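Local coordinates for protein cellulase CEL9M (Clostridium cellulolyticum, PDB 1IA6) that probably hydrolyses internal beta-1,4-glucosidic bonds of cellulose, as a family 9 glycoside hydrolase whose catalytic module binds calcium and zinc, at residues F209-A214 / D257-P262; A151-S156 / Y204-F209; D232-I237 / T271-Y276; A216-Y221 / L265-I270. One frame throughout, in Å; residues are numbered along the deposited sequence.

Contact 1. Residues F209-A214 / D257-P262. With CA (calcium ion), chain B.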
loop_
_atom_site.group_PDB
_atom_site.type_symbol
_atom_site.label_atom_id
_atom_site.label_comp_id
_atom_site.label_asym_id
_atom_site.label_seq_id
_atom_site.Cartn_x
_atom_site.Cartn_y
_atom_site.Cartn_z
ATOM N N PHE A 209 -12.184 12.201 -0.801
ATOM C CA PHE A 209 -10.966 12.835 -0.305
ATOM C C PHE A 209 -11.085 13.253 1.163
ATOM O O PHE A 209 -10.078 13.483 1.828
ATOM C CB PHE A 209 -10.576 14.034 -1.184
ATOM C CG PHE A 209 -11.569 15.159 -1.169
ATOM C CD1 PHE A 209 -11.621 16.047 -0.102
ATOM C CD2 PHE A 209 -12.457 15.328 -2.228
ATOM C CE1 PHE A 209 -12.543 17.089 -0.086
ATOM C CE2 PHE A 209 -13.384 16.368 -2.220
ATOM C CZ PHE A 209 -13.426 17.248 -1.148
ATOM N N GLY A 210 -12.311 13.335 1.669
ATOM C CA GLY A 210 -12.508 13.717 3.060
ATOM C C GLY A 210 -11.861 12.717 4.003
ATOM O O GLY A 210 -11.354 13.076 5.068
ATOM N N ASP A 211 -11.883 11.451 3.609
ATOM C CA ASP A 211 -11.280 10.391 4.404
ATOM C C ASP A 211 -9.765 10.594 4.477
ATOM O O ASP A 211 -9.159 10.485 5.544
ATOM C CB ASP A 211 -11.612 9.020 3.788
ATOM C CG ASP A 211 -11.278 8.939 2.300
ATOM O OD1 ASP A 211 -11.539 9.911 1.561
ATOM O OD2 ASP A 211 -10.770 7.887 1.860
ATOM N N ASP A 212 -9.156 10.904 3.338
ATOM C CA ASP A 212 -7.715 11.114 3.284
ATOM C C ASP A 212 -7.276 12.353 4.065
ATOM O O ASP A 212 -6.280 12.318 4.788
ATOM C CB ASP A 212 -7.283 11.198 1.821
ATOM C CG ASP A 212 -7.681 9.961 1.046
ATOM O OD1 ASP A 212 -6.989 8.929 1.169
ATOM O OD2 ASP A 212 -8.707 10.009 0.339
ATOM N N LEU A 213 -8.016 13.449 3.927
ATOM C CA LEU A 213 -7.676 14.666 4.657
ATOM C C LEU A 213 -7.716 14.422 6.163
ATOM O O LEU A 213 -6.827 14.859 6.895
ATOM C CB LEU A 213 -8.647 15.797 4.306
ATOM C CG LEU A 213 -8.407 16.529 2.984
ATOM C CD1 LEU A 213 -9.583 17.451 2.696
ATOM C CD2 LEU A 213 -7.111 17.327 3.061
ATOM N N ALA A 214 -8.753 13.725 6.621
ATOM C CA ALA A 214 -8.913 13.429 8.043
ATOM C C ALA A 214 -7.756 12.560 8.518
ATOM O O ALA A 214 -7.163 12.809 9.565
ATOM C CB ALA A 214 -10.236 12.716 8.281
ATOM N N ASP A 257 -8.626 3.837 -2.200
ATOM C CA ASP A 257 -9.685 4.828 -2.395
ATOM C C ASP A 257 -10.524 5.129 -1.157
ATOM O O ASP A 257 -11.085 6.215 -1.038
ATOM C CB ASP A 257 -10.622 4.373 -3.525
ATOM C CG ASP A 257 -11.653 5.429 -3.896
ATOM O OD1 ASP A 257 -11.266 6.602 -4.070
ATOM O OD2 ASP A 257 -12.849 5.086 -4.030
ATOM N N ASP A 258 -10.598 4.173 -0.238
ATOM C CA ASP A 258 -11.411 4.336 0.966
ATOM C C ASP A 258 -10.603 4.224 2.255
ATOM O O ASP A 258 -10.186 3.135 2.650
ATOM C CB ASP A 258 -12.541 3.296 0.944
ATOM C CG ASP A 258 -13.435 3.359 2.172
ATOM O OD1 ASP A 258 -13.375 4.355 2.920
ATOM O OD2 ASP A 258 -14.209 2.404 2.378
ATOM N N MET A 259 -10.382 5.362 2.908
ATOM C CA MET A 259 -9.627 5.390 4.153
ATOM C C MET A 259 -10.489 5.828 5.332
ATOM O O MET A 259 -9.968 6.249 6.362
ATOM C CB MET A 259 -8.420 6.326 4.017
ATOM C CG MET A 259 -7.302 5.767 3.148
ATOM S SD MET A 259 -6.566 4.290 3.871
ATOM C CE MET A 259 -5.469 5.035 5.084
ATOM N N TYR A 260 -11.807 5.718 5.184
ATOM C CA TYR A 260 -12.721 6.110 6.252
ATOM C C TYR A 260 -12.584 5.295 7.531
ATOM O O TYR A 260 -12.705 5.843 8.626
ATOM C CB TYR A 260 -14.169 6.056 5.756
ATOM C CG TYR A 260 -14.543 7.257 4.922
ATOM C CD1 TYR A 260 -14.742 8.505 5.515
ATOM C CD2 TYR A 260 -14.642 7.165 3.534
ATOM C CE1 TYR A 260 -15.025 9.631 4.744
ATOM C CE2 TYR A 260 -14.922 8.286 2.756
ATOM C CZ TYR A 260 -15.111 9.512 3.368
ATOM O OH TYR A 260 -15.374 10.624 2.604
ATOM N N VAL A 261 -12.330 3.994 7.409
ATOM C CA VAL A 261 -12.192 3.156 8.598
ATOM C C VAL A 261 -10.907 3.496 9.362
ATOM O O VAL A 261 -10.936 3.698 10.576
ATOM C CB VAL A 261 -12.225 1.652 8.232
ATOM C CG1 VAL A 261 -12.071 0.802 9.487
ATOM C CG2 VAL A 261 -13.541 1.324 7.542
ATOM N N PRO A 262 -9.761 3.558 8.665
ATOM C CA PRO A 262 -8.523 3.893 9.379
ATOM C C PRO A 262 -8.627 5.272 10.042
ATOM O O PRO A 262 -8.173 5.468 11.172
ATOM C CB PRO A 262 -7.473 3.870 8.273
ATOM C CG PRO A 262 -7.980 2.807 7.362
ATOM C CD PRO A 262 -9.468 3.088 7.299
HETATM CA CA CA B . -10.347 8.478 -0.500
HETATM O O HOH W 1 -8.386 7.068 -0.234
HETATM O O HOH W 2 -9.520 8.356 -2.741
#

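Contact 2. Residues A151-S156 / Y204-F209. With CA (calcium ion), chain B.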
loop_
_atom_site.group_PDB
_atom_site.type_symbol
_atom_site.label_atom_id
_atom_site.label_comp_id
_atom_site.label_asym_id
_atom_site.label_seq_id
_atom_site.Cartn_x
_atom_site.Cartn_y
_atom_site.Cartn_z
ATOM N N ALA A 151 -6.023 17.608 -5.827
ATOM C CA ALA A 151 -5.646 16.204 -5.701
ATOM C C ALA A 151 -5.564 15.954 -4.200
ATOM O O ALA A 151 -4.591 15.399 -3.699
ATOM C CB ALA A 151 -4.295 15.954 -6.358
ATOM N N SER A 152 -6.610 16.377 -3.493
ATOM C CA SER A 152 -6.675 16.255 -2.041
ATOM C C SER A 152 -6.408 14.866 -1.480
ATOM O O SER A 152 -5.762 14.732 -0.438
ATOM C CB SER A 152 -8.035 16.742 -1.539
ATOM O OG SER A 152 -8.273 18.075 -1.955
ATOM N N ASP A 153 -6.910 13.834 -2.150
ATOM C CA ASP A 153 -6.698 12.479 -1.660
ATOM C C ASP A 153 -5.241 12.050 -1.823
ATOM O O ASP A 153 -4.640 11.508 -0.892
ATOM C CB ASP A 153 -7.656 11.494 -2.358
ATOM C CG ASP A 153 -7.601 11.574 -3.881
ATOM O OD1 ASP A 153 -7.131 12.592 -4.428
ATOM O OD2 ASP A 153 -8.052 10.612 -4.536
ATOM N N ILE A 154 -4.672 12.305 -2.995
ATOM C CA ILE A 154 -3.285 11.948 -3.263
ATOM C C ILE A 154 -2.341 12.737 -2.356
ATOM O O ILE A 154 -1.433 12.172 -1.747
ATOM C CB ILE A 154 -2.935 12.213 -4.743
ATOM C CG1 ILE A 154 -3.773 11.286 -5.630
ATOM C CG2 ILE A 154 -1.438 11.999 -4.991
ATOM C CD1 ILE A 154 -3.486 11.414 -7.115
ATOM N N LEU A 155 -2.572 14.042 -2.261
ATOM C CA LEU A 155 -1.743 14.905 -1.432
ATOM C C LEU A 155 -1.787 14.486 0.032
ATOM O O LEU A 155 -0.767 14.518 0.720
ATOM C CB LEU A 155 -2.202 16.363 -1.569
ATOM C CG LEU A 155 -1.892 17.024 -2.913
ATOM C CD1 LEU A 155 -2.607 18.368 -3.023
ATOM C CD2 LEU A 155 -0.386 17.202 -3.044
ATOM N N SER A 156 -2.965 14.081 0.500
ATOM C CA SER A 156 -3.128 13.675 1.888
ATOM C C SER A 156 -2.452 12.349 2.200
ATOM O O SER A 156 -1.837 12.206 3.252
ATOM C CB SER A 156 -4.614 13.603 2.256
ATOM O OG SER A 156 -5.193 14.897 2.231
ATOM N N TYR A 204 -7.120 4.288 -11.809
ATOM C CA TYR A 204 -7.364 4.576 -10.406
ATOM C C TYR A 204 -8.343 5.729 -10.278
ATOM O O TYR A 204 -7.958 6.871 -10.039
ATOM C CB TYR A 204 -6.045 4.891 -9.698
ATOM C CG TYR A 204 -5.218 3.647 -9.451
ATOM C CD1 TYR A 204 -5.508 2.799 -8.383
ATOM C CD2 TYR A 204 -4.187 3.287 -10.319
ATOM C CE1 TYR A 204 -4.795 1.618 -8.184
ATOM C CE2 TYR A 204 -3.465 2.108 -10.131
ATOM C CZ TYR A 204 -3.777 1.279 -9.061
ATOM O OH TYR A 204 -3.074 0.113 -8.865
ATOM N N GLN A 205 -9.620 5.413 -10.461
ATOM C CA GLN A 205 -10.680 6.406 -10.367
ATOM C C GLN A 205 -11.094 6.587 -8.910
ATOM O O GLN A 205 -11.762 5.730 -8.331
ATOM C CB GLN A 205 -11.871 5.962 -11.214
ATOM C CG GLN A 205 -11.577 5.996 -12.704
ATOM C CD GLN A 205 -12.691 5.398 -13.533
ATOM O OE1 GLN A 205 -12.813 4.176 -13.646
ATOM N NE2 GLN A 205 -13.517 6.257 -14.113
ATOM N N ALA A 206 -10.691 7.712 -8.324
ATOM C CA ALA A 206 -10.987 8.003 -6.924
ATOM C C ALA A 206 -12.388 8.567 -6.731
ATOM O O ALA A 206 -12.949 9.193 -7.633
ATOM C CB ALA A 206 -9.955 8.970 -6.371
ATOM N N THR A 207 -12.939 8.360 -5.539
ATOM C CA THR A 207 -14.288 8.821 -5.239
ATOM C C THR A 207 -14.415 9.652 -3.967
ATOM O O THR A 207 -15.463 10.249 -3.724
ATOM C CB THR A 207 -15.246 7.628 -5.090
ATOM O OG1 THR A 207 -14.854 6.841 -3.957
ATOM C CG2 THR A 207 -15.210 6.755 -6.335
ATOM N N SER A 208 -13.362 9.702 -3.158
ATOM C CA SER A 208 -13.442 10.436 -1.899
ATOM C C SER A 208 -12.121 11.044 -1.459
ATOM O O SER A 208 -11.065 10.467 -1.697
ATOM C CB SER A 208 -13.915 9.486 -0.804
ATOM O OG SER A 208 -12.976 8.428 -0.663
ATOM N N PHE A 209 -12.184 12.201 -0.801
ATOM C CA PHE A 209 -10.966 12.835 -0.305
ATOM C C PHE A 209 -11.085 13.253 1.163
ATOM O O PHE A 209 -10.078 13.483 1.828
ATOM C CB PHE A 209 -10.576 14.034 -1.184
ATOM C CG PHE A 209 -11.569 15.159 -1.169
ATOM C CD1 PHE A 209 -11.621 16.047 -0.102
ATOM C CD2 PHE A 209 -12.457 15.328 -2.228
ATOM C CE1 PHE A 209 -12.543 17.089 -0.086
ATOM C CE2 PHE A 209 -13.384 16.368 -2.220
ATOM C CZ PHE A 209 -13.426 17.248 -1.148
HETATM CA CA CA B . -10.347 8.478 -0.500
HETATM O O HOH W 2 -9.520 8.356 -2.741
HETATM O O HOH W 1 -8.386 7.068 -0.234
#

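Contact 3. Residues D232-I237 / T271-Y276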
loop_
_atom_site.group_PDB
_atom_site.type_symbol
_atom_site.label_atom_id
_atom_site.label_comp_id
_atom_site.label_asym_id
_atom_site.label_seq_id
_atom_site.Cartn_x
_atom_site.Cartn_y
_atom_site.Cartn_z
ATOM N N ASP A 232 -9.738 20.091 12.188
ATOM C CA ASP A 232 -9.892 19.901 10.742
ATOM C C ASP A 232 -10.407 18.495 10.454
ATOM O O ASP A 232 -11.360 18.309 9.697
ATOM C CB ASP A 232 -8.552 20.043 10.004
ATOM C CG ASP A 232 -8.078 21.475 9.885
ATOM O OD1 ASP A 232 -8.861 22.404 10.167
ATOM O OD2 ASP A 232 -6.906 21.666 9.489
ATOM N N ALA A 233 -9.756 17.508 11.058
ATOM C CA ALA A 233 -10.111 16.110 10.852
ATOM C C ALA A 233 -11.576 15.790 11.104
ATOM O O ALA A 233 -12.212 15.107 10.299
ATOM C CB ALA A 233 -9.229 15.217 11.712
ATOM N N GLU A 234 -12.122 16.278 12.212
ATOM C CA GLU A 234 -13.515 15.998 12.525
ATOM C C GLU A 234 -14.468 16.587 11.494
ATOM O O GLU A 234 -15.562 16.068 11.278
ATOM C CB GLU A 234 -13.857 16.513 13.924
ATOM C CG GLU A 234 -13.009 15.874 15.014
ATOM C CD GLU A 234 -13.728 15.797 16.341
ATOM O OE1 GLU A 234 -14.702 15.020 16.442
ATOM O OE2 GLU A 234 -13.324 16.514 17.282
ATOM N N GLN A 235 -14.043 17.668 10.853
ATOM C CA GLN A 235 -14.854 18.321 9.839
ATOM C C GLN A 235 -14.743 17.599 8.491
ATOM O O GLN A 235 -15.745 17.374 7.817
ATOM C CB GLN A 235 -14.409 19.777 9.694
ATOM C CG GLN A 235 -15.151 20.563 8.635
ATOM C CD GLN A 235 -14.570 21.952 8.441
ATOM O OE1 GLN A 235 -14.276 22.361 7.316
ATOM N NE2 GLN A 235 -14.403 22.685 9.538
ATOM N N PHE A 236 -13.528 17.217 8.111
ATOM C CA PHE A 236 -13.317 16.542 6.833
ATOM C C PHE A 236 -13.900 15.138 6.740
ATOM O O PHE A 236 -14.393 14.734 5.688
ATOM C CB PHE A 236 -11.824 16.476 6.501
ATOM C CG PHE A 236 -11.181 17.818 6.319
ATOM C CD1 PHE A 236 -11.840 18.835 5.637
ATOM C CD2 PHE A 236 -9.904 18.061 6.815
ATOM C CE1 PHE A 236 -11.233 20.077 5.450
ATOM C CE2 PHE A 236 -9.291 19.297 6.631
ATOM C CZ PHE A 236 -9.957 20.306 5.950
ATOM N N ILE A 237 -13.860 14.389 7.833
ATOM C CA ILE A 237 -14.371 13.026 7.785
ATOM C C ILE A 237 -15.891 12.968 7.605
ATOM O O ILE A 237 -16.430 11.930 7.225
ATOM C CB ILE A 237 -13.963 12.231 9.046
ATOM C CG1 ILE A 237 -14.159 10.733 8.794
ATOM C CG2 ILE A 237 -14.781 12.693 10.249
ATOM C CD1 ILE A 237 -13.550 9.841 9.851
ATOM N N THR A 271 -9.866 11.345 20.041
ATOM C CA THR A 271 -10.966 12.135 20.597
ATOM C C THR A 271 -11.828 11.397 21.613
ATOM O O THR A 271 -12.486 12.023 22.443
ATOM C CB THR A 271 -11.905 12.633 19.489
ATOM O OG1 THR A 271 -12.668 11.529 18.983
ATOM C CG2 THR A 271 -11.110 13.257 18.355
ATOM N N GLY A 272 -11.840 10.072 21.527
ATOM C CA GLY A 272 -12.642 9.279 22.438
ATOM C C GLY A 272 -14.136 9.383 22.180
ATOM O O GLY A 272 -14.936 8.845 22.948
ATOM N N LYS A 273 -14.518 10.057 21.097
ATOM C CA LYS A 273 -15.932 10.234 20.767
ATOM C C LYS A 273 -16.643 8.959 20.323
ATOM O O LYS A 273 -16.102 8.160 19.561
ATOM C CB LYS A 273 -16.094 11.311 19.697
ATOM C CG LYS A 273 -15.803 12.720 20.185
ATOM C CD LYS A 273 -16.146 13.732 19.109
ATOM C CE LYS A 273 -15.911 15.152 19.573
ATOM N NZ LYS A 273 -16.265 16.119 18.502
ATOM N N GLN A 274 -17.875 8.795 20.795
ATOM C CA GLN A 274 -18.679 7.616 20.485
ATOM C C GLN A 274 -18.961 7.408 19.002
ATOM O O GLN A 274 -18.995 6.273 18.532
ATOM C CB GLN A 274 -20.009 7.677 21.243
ATOM C CG GLN A 274 -20.804 6.376 21.210
ATOM C CD GLN A 274 -20.044 5.215 21.826
ATOM O OE1 GLN A 274 -19.451 5.349 22.897
ATOM N NE2 GLN A 274 -20.068 4.065 21.160
ATOM N N ILE A 275 -19.160 8.501 18.273
ATOM C CA ILE A 275 -19.449 8.423 16.846
ATOM C C ILE A 275 -18.393 7.621 16.082
ATOM O O ILE A 275 -18.723 6.859 15.175
ATOM C CB ILE A 275 -19.559 9.831 16.221
ATOM C CG1 ILE A 275 -19.894 9.715 14.731
ATOM C CG2 ILE A 275 -18.261 10.600 16.430
ATOM C CD1 ILE A 275 -20.107 11.043 14.040
ATOM N N TYR A 276 -17.128 7.793 16.458
ATOM C CA TYR A 276 -16.033 7.083 15.797
ATOM C C TYR A 276 -15.956 5.642 16.280
ATOM O O TYR A 276 -15.650 4.736 15.506
ATOM C CB TYR A 276 -14.703 7.804 16.042
ATOM C CG TYR A 276 -14.745 9.249 15.610
ATOM C CD1 TYR A 276 -15.140 9.593 14.318
ATOM C CD2 TYR A 276 -14.452 10.278 16.507
ATOM C CE1 TYR A 276 -15.250 10.921 13.929
ATOM C CE2 TYR A 276 -14.559 11.614 16.126
ATOM C CZ TYR A 276 -14.962 11.925 14.837
ATOM O OH TYR A 276 -15.106 13.236 14.460
HETATM O O HOH W 3 -17.185 14.466 13.153
#

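Contact 4. Residues A216-Y221 / L265-I270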
loop_
_atom_site.group_PDB
_atom_site.type_symbol
_atom_site.label_atom_id
_atom_site.label_comp_id
_atom_site.label_asym_id
_atom_site.label_seq_id
_atom_site.Cartn_x
_atom_site.Cartn_y
_atom_site.Cartn_z
ATOM N N ALA A 216 -4.709 12.189 7.154
ATOM C CA ALA A 216 -3.464 12.951 7.167
ATOM C C ALA A 216 -3.420 13.894 8.366
ATOM O O ALA A 216 -2.372 14.086 8.979
ATOM C CB ALA A 216 -3.320 13.746 5.871
ATOM N N ALA A 217 -4.571 14.471 8.696
ATOM C CA ALA A 217 -4.675 15.394 9.817
ATOM C C ALA A 217 -4.380 14.715 11.154
ATOM O O ALA A 217 -3.728 15.303 12.015
ATOM C CB ALA A 217 -6.069 16.029 9.843
ATOM N N THR A 218 -4.846 13.479 11.334
ATOM C CA THR A 218 -4.593 12.793 12.598
ATOM C C THR A 218 -3.099 12.540 12.798
ATOM O O THR A 218 -2.607 12.585 13.924
ATOM C CB THR A 218 -5.354 11.443 12.715
ATOM O OG1 THR A 218 -4.842 10.502 11.767
ATOM C CG2 THR A 218 -6.849 11.649 12.484
ATOM N N TRP A 219 -2.372 12.286 11.714
ATOM C CA TRP A 219 -0.938 12.048 11.838
ATOM C C TRP A 219 -0.187 13.341 12.138
ATOM O O TRP A 219 0.761 13.345 12.921
ATOM C CB TRP A 219 -0.392 11.371 10.577
ATOM C CG TRP A 219 -0.791 9.932 10.529
ATOM C CD1 TRP A 219 -1.661 9.346 9.654
ATOM C CD2 TRP A 219 -0.412 8.913 11.462
ATOM N NE1 TRP A 219 -1.852 8.026 9.990
ATOM C CE2 TRP A 219 -1.097 7.734 11.096
ATOM C CE3 TRP A 219 0.440 8.883 12.578
ATOM C CZ2 TRP A 219 -0.960 6.534 11.807
ATOM C CZ3 TRP A 219 0.576 7.690 13.286
ATOM C CH2 TRP A 219 -0.123 6.531 12.896
ATOM N N LEU A 220 -0.611 14.441 11.529
ATOM C CA LEU A 220 0.044 15.713 11.796
ATOM C C LEU A 220 -0.176 16.080 13.261
ATOM O O LEU A 220 0.671 16.724 13.879
ATOM C CB LEU A 220 -0.489 16.800 10.857
ATOM C CG LEU A 220 0.171 16.728 9.471
ATOM C CD1 LEU A 220 -0.602 17.559 8.461
ATOM C CD2 LEU A 220 1.612 17.202 9.581
ATOM N N TYR A 221 -1.305 15.659 13.826
ATOM C CA TYR A 221 -1.565 15.934 15.236
ATOM C C TYR A 221 -0.589 15.124 16.090
ATOM O O TYR A 221 0.031 15.645 17.011
ATOM C CB TYR A 221 -2.992 15.553 15.630
ATOM C CG TYR A 221 -3.221 15.657 17.124
ATOM C CD1 TYR A 221 -3.232 16.898 17.761
ATOM C CD2 TYR A 221 -3.373 14.513 17.908
ATOM C CE1 TYR A 221 -3.388 16.997 19.149
ATOM C CE2 TYR A 221 -3.528 14.598 19.293
ATOM C CZ TYR A 221 -3.535 15.840 19.906
ATOM O OH TYR A 221 -3.690 15.927 21.272
ATOM N N LEU A 265 -10.710 5.018 13.113
ATOM C CA LEU A 265 -9.979 4.328 14.171
ATOM C C LEU A 265 -9.083 5.309 14.934
ATOM O O LEU A 265 -9.082 5.332 16.166
ATOM C CB LEU A 265 -9.124 3.198 13.587
ATOM C CG LEU A 265 -8.204 2.437 14.549
ATOM C CD1 LEU A 265 -9.028 1.714 15.604
ATOM C CD2 LEU A 265 -7.373 1.432 13.765
ATOM N N ARG A 266 -8.331 6.128 14.202
ATOM C CA ARG A 266 -7.439 7.088 14.843
ATOM C C ARG A 266 -8.197 8.185 15.587
ATOM O O ARG A 266 -7.761 8.632 16.652
ATOM C CB ARG A 266 -6.488 7.717 13.815
ATOM C CG ARG A 266 -5.594 6.706 13.107
ATOM C CD ARG A 266 -4.187 7.256 12.913
ATOM N NE ARG A 266 -3.433 7.252 14.164
ATOM C CZ ARG A 266 -2.748 8.291 14.635
ATOM N NH1 ARG A 266 -2.720 9.432 13.966
ATOM N NH2 ARG A 266 -2.088 8.185 15.780
ATOM N N LEU A 267 -9.326 8.620 15.037
ATOM C CA LEU A 267 -10.118 9.659 15.688
ATOM C C LEU A 267 -10.763 9.145 16.975
ATOM O O LEU A 267 -10.944 9.902 17.931
ATOM C CB LEU A 267 -11.186 10.204 14.731
ATOM C CG LEU A 267 -10.662 11.234 13.725
ATOM C CD1 LEU A 267 -11.788 11.680 12.793
ATOM C CD2 LEU A 267 -10.092 12.433 14.479
ATOM N N ALA A 268 -11.103 7.859 17.004
ATOM C CA ALA A 268 -11.695 7.275 18.204
ATOM C C ALA A 268 -10.640 7.294 19.302
ATOM O O ALA A 268 -10.925 7.615 20.453
ATOM C CB ALA A 268 -12.139 5.838 17.934
ATOM N N GLN A 269 -9.410 6.961 18.922
ATOM C CA GLN A 269 -8.282 6.916 19.846
ATOM C C GLN A 269 -7.908 8.299 20.367
ATOM O O GLN A 269 -7.645 8.477 21.557
ATOM C CB GLN A 269 -7.076 6.293 19.138
ATOM C CG GLN A 269 -5.852 6.085 20.011
ATOM C CD GLN A 269 -4.729 5.391 19.262
ATOM O OE1 GLN A 269 -4.961 4.718 18.256
ATOM N NE2 GLN A 269 -3.507 5.537 19.759
ATOM N N ILE A 270 -7.899 9.271 19.464
ATOM C CA ILE A 270 -7.538 10.644 19.793
ATOM C C ILE A 270 -8.617 11.490 20.474
ATOM O O ILE A 270 -8.312 12.262 21.384
ATOM C CB ILE A 270 -7.065 11.378 18.515
ATOM C CG1 ILE A 270 -5.816 10.686 17.963
ATOM C CG2 ILE A 270 -6.777 12.843 18.808
ATOM C CD1 ILE A 270 -5.390 11.196 16.603
#

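Contact 1. Residues F209-A214 / D257-P262
Asp211 and Asp257 meet at a calcium ion that ties the first turn of helix 210-224 to the loop leading into helix 260-271. Asp211 is unevenly bidentate: OD2 lies 2.5 Å from the calcium and OD1 2.8 Å. Its CG, set between backbone N and carbonyl carbon (chi1 52°), faces the carboxylate to the metal. Asp212 adds only OD2, and Asp257 gives its backbone O, 2.4 Å from the ion. Two waters and both oxygens of Ser208 complete a shell of eight oxygens. Water 1 donates to Asp212 OD1, and water 2 to Asp257 OD1, so two of the carboxylates also steer the bound waters; Asp257 OD2 is taken by Thr207.

In the second shell, Met259 N donates to the anti lone pair of Asp211 OD2 (2.8 Å, N-H...O 160°), leaving that oxygen shared between metal and amide. The Tyr260 ring backs the same residue: Asp211 CB sits 3.3 Å from the ring centroid, almost on the ring normal, a CH-pi contact, with carboxylate and ring planes 19° apart. Asp258 closes an Asx turn by accepting from Tyr260 N at OD1 (3.1 Å), which shapes the backbone where helix 260-271 starts. The positive ion probably offsets the mutual repulsion of the clustered carboxylates. Helix 152-169 flanks Asp212 through Asp153 and Ser156, while Met259 reaches Tyr69 and Ile73 of helix 64-80 and Trp215 of helix 210-224.

Contact 2. Residues A151-S156 / Y204-F209
The Phe209 ring is met obliquely by Ser152 CB, which also packs on Phe209 CB at 3.7 Å; Gln195 of a nearby loop touches the same phenylalanine. With chi1 at 64°, Phe209 CG lies between its own backbone N and carbonyl carbon, and the ring leads away from helix 152-169 while CB stays against it. The carboxylate of Asp153 brings OD2 to within 3.1 Å of Ala206 CB, and its CB rests 3.6 Å from Ser208 O. Its OD1 is held by Gly198 N, with a weak bond from Ile154 N besides.

The contact forms one side of the calcium site: loop 204-209 brings in Ser208 just before helix 210-224 begins, and the first turn of helix 152-169 lies alongside. Ser208 chelates the calcium with both oxygens, O at 2.4 Å and OG at 2.6 Å. Asp153 is a second-shell residue, reached through water 2, which binds the metal and donates to Asp153 OD2 over 3.2 Å. Within the first turn, Ser152 O accepts from both Ser156 N and Ser156 OG, the hydroxyl at 2.7 Å, while Ser152 OG turns to Gly191 and Gly196.

Contact 3. Residues D232-I237 / T271-Y276
Glu234 carries the polar part of the contact, its carboxylate meeting Lys273 and Tyr276 beyond the end of helix 260-271. The salt bridge comes first: Lys273 NZ lies 2.8 Å from Glu234 OE1, on the syn side and 24° out of the carboxylate plane, with a weaker second bond to OE2 at 3.2 Å. The two side chains approach from opposite directions, and the lysine is fully extended beyond CG, which carries its ammonium across the gap.

A second hydrogen bond to the carboxylate comes from the neutral phenol: Tyr276 OH donates to Glu234 OE1 (2.7 Å), meeting the anti lone pair of OE1; this oxygen lies in the plane of the phenol ring, at its edge, while the carboxylate plane is turned 60° from it. Water 3 donates to Tyr276 OH and to Glu234 O, joining the phenol to the helix backbone. Within 271-276, Thr271 OG1, also hydrogen-bonded to Leu267 O, accepts from Lys273 N at 3.2 Å, an ST turn in the short link between helices 260-271 and 274-289.

Apolar contact is slighter: Ile237 CG2 comes within 4.1 Å of Tyr276 CE1, next to Leu267, which touches both side chains. Glu234 OE1 thus accepts one charged and one neutral donor from different sides. The neighbouring ammonium and phenol would be expected to stabilise the carboxylate as an anion at this partly exposed junction of helix 228-236 with the start of helix 274-289.

Contact 4. Residues A216-Y221 / L265-I270
Two helices of the alpha-barrel catalytic module, 210-224 and 260-271, pack here; the axes of the segments 216-221 and 265-270 approach to 10.1 Å, their directions 38° apart. Arg266 reaches over to Trp219 and lays its guanidinium flat on the indole: the centres are 3.5 Å apart, the planes differ by 7°, and CZ stands over the six-membered ring in a cation-pi contact. Bends at chi2 and at chi3 (75°) fold the arginine into this position, with CD also touching the indole. NH1 makes a weak hydrogen bond to Thr218 OG1 (3.2 Å), a hydroxyl also bonded to Trp215 O, while NH2 goes to Thr222.

Beside the arginine the contact is apolar. Thr218 CG2 meets Leu267 CD2 at 3.9 Å, and Ile270 CD1 lies near Thr218 CB and approaches the guanidinium face opposite Trp219 near its rim. Tyr221 and Ile270 run antiparallel alongside each other, Tyr221 CE2 3.7 Å from Ile270 CG2. Trp215, Trp76 and Tyr79 also bring rings against Trp219. The buried arginine is therefore stacked on the indole, with Ile270 near the other face, its charge probably eased by the pi face, and with NH1 and NH2 each given a threonine hydroxyl of helix 210-224.

In the fold
Contacts 1 and 4 are buried and join the same two helices, 210-224 and 260-271: contact 1 at their starts by metal coordination, contact 4 farther along by cation-pi stacking and apolar packing. Contact 2 is partly buried and shares the calcium, Phe209 and both waters with contact 1, but brings in helix 152-169 mainly through packing and a second-shell water. Contact 3, its centre about 24 Å from that of the chain, is only partly buried and relies on a salt bridge and a phenol-to-carboxylate hydrogen bond; it touches contact 4 through Tyr276 on Leu267 and Ala233 on Ala217, and contact 1 through Phe236 on Leu213. Direct calcium ligation occurs in contacts 1 and 2.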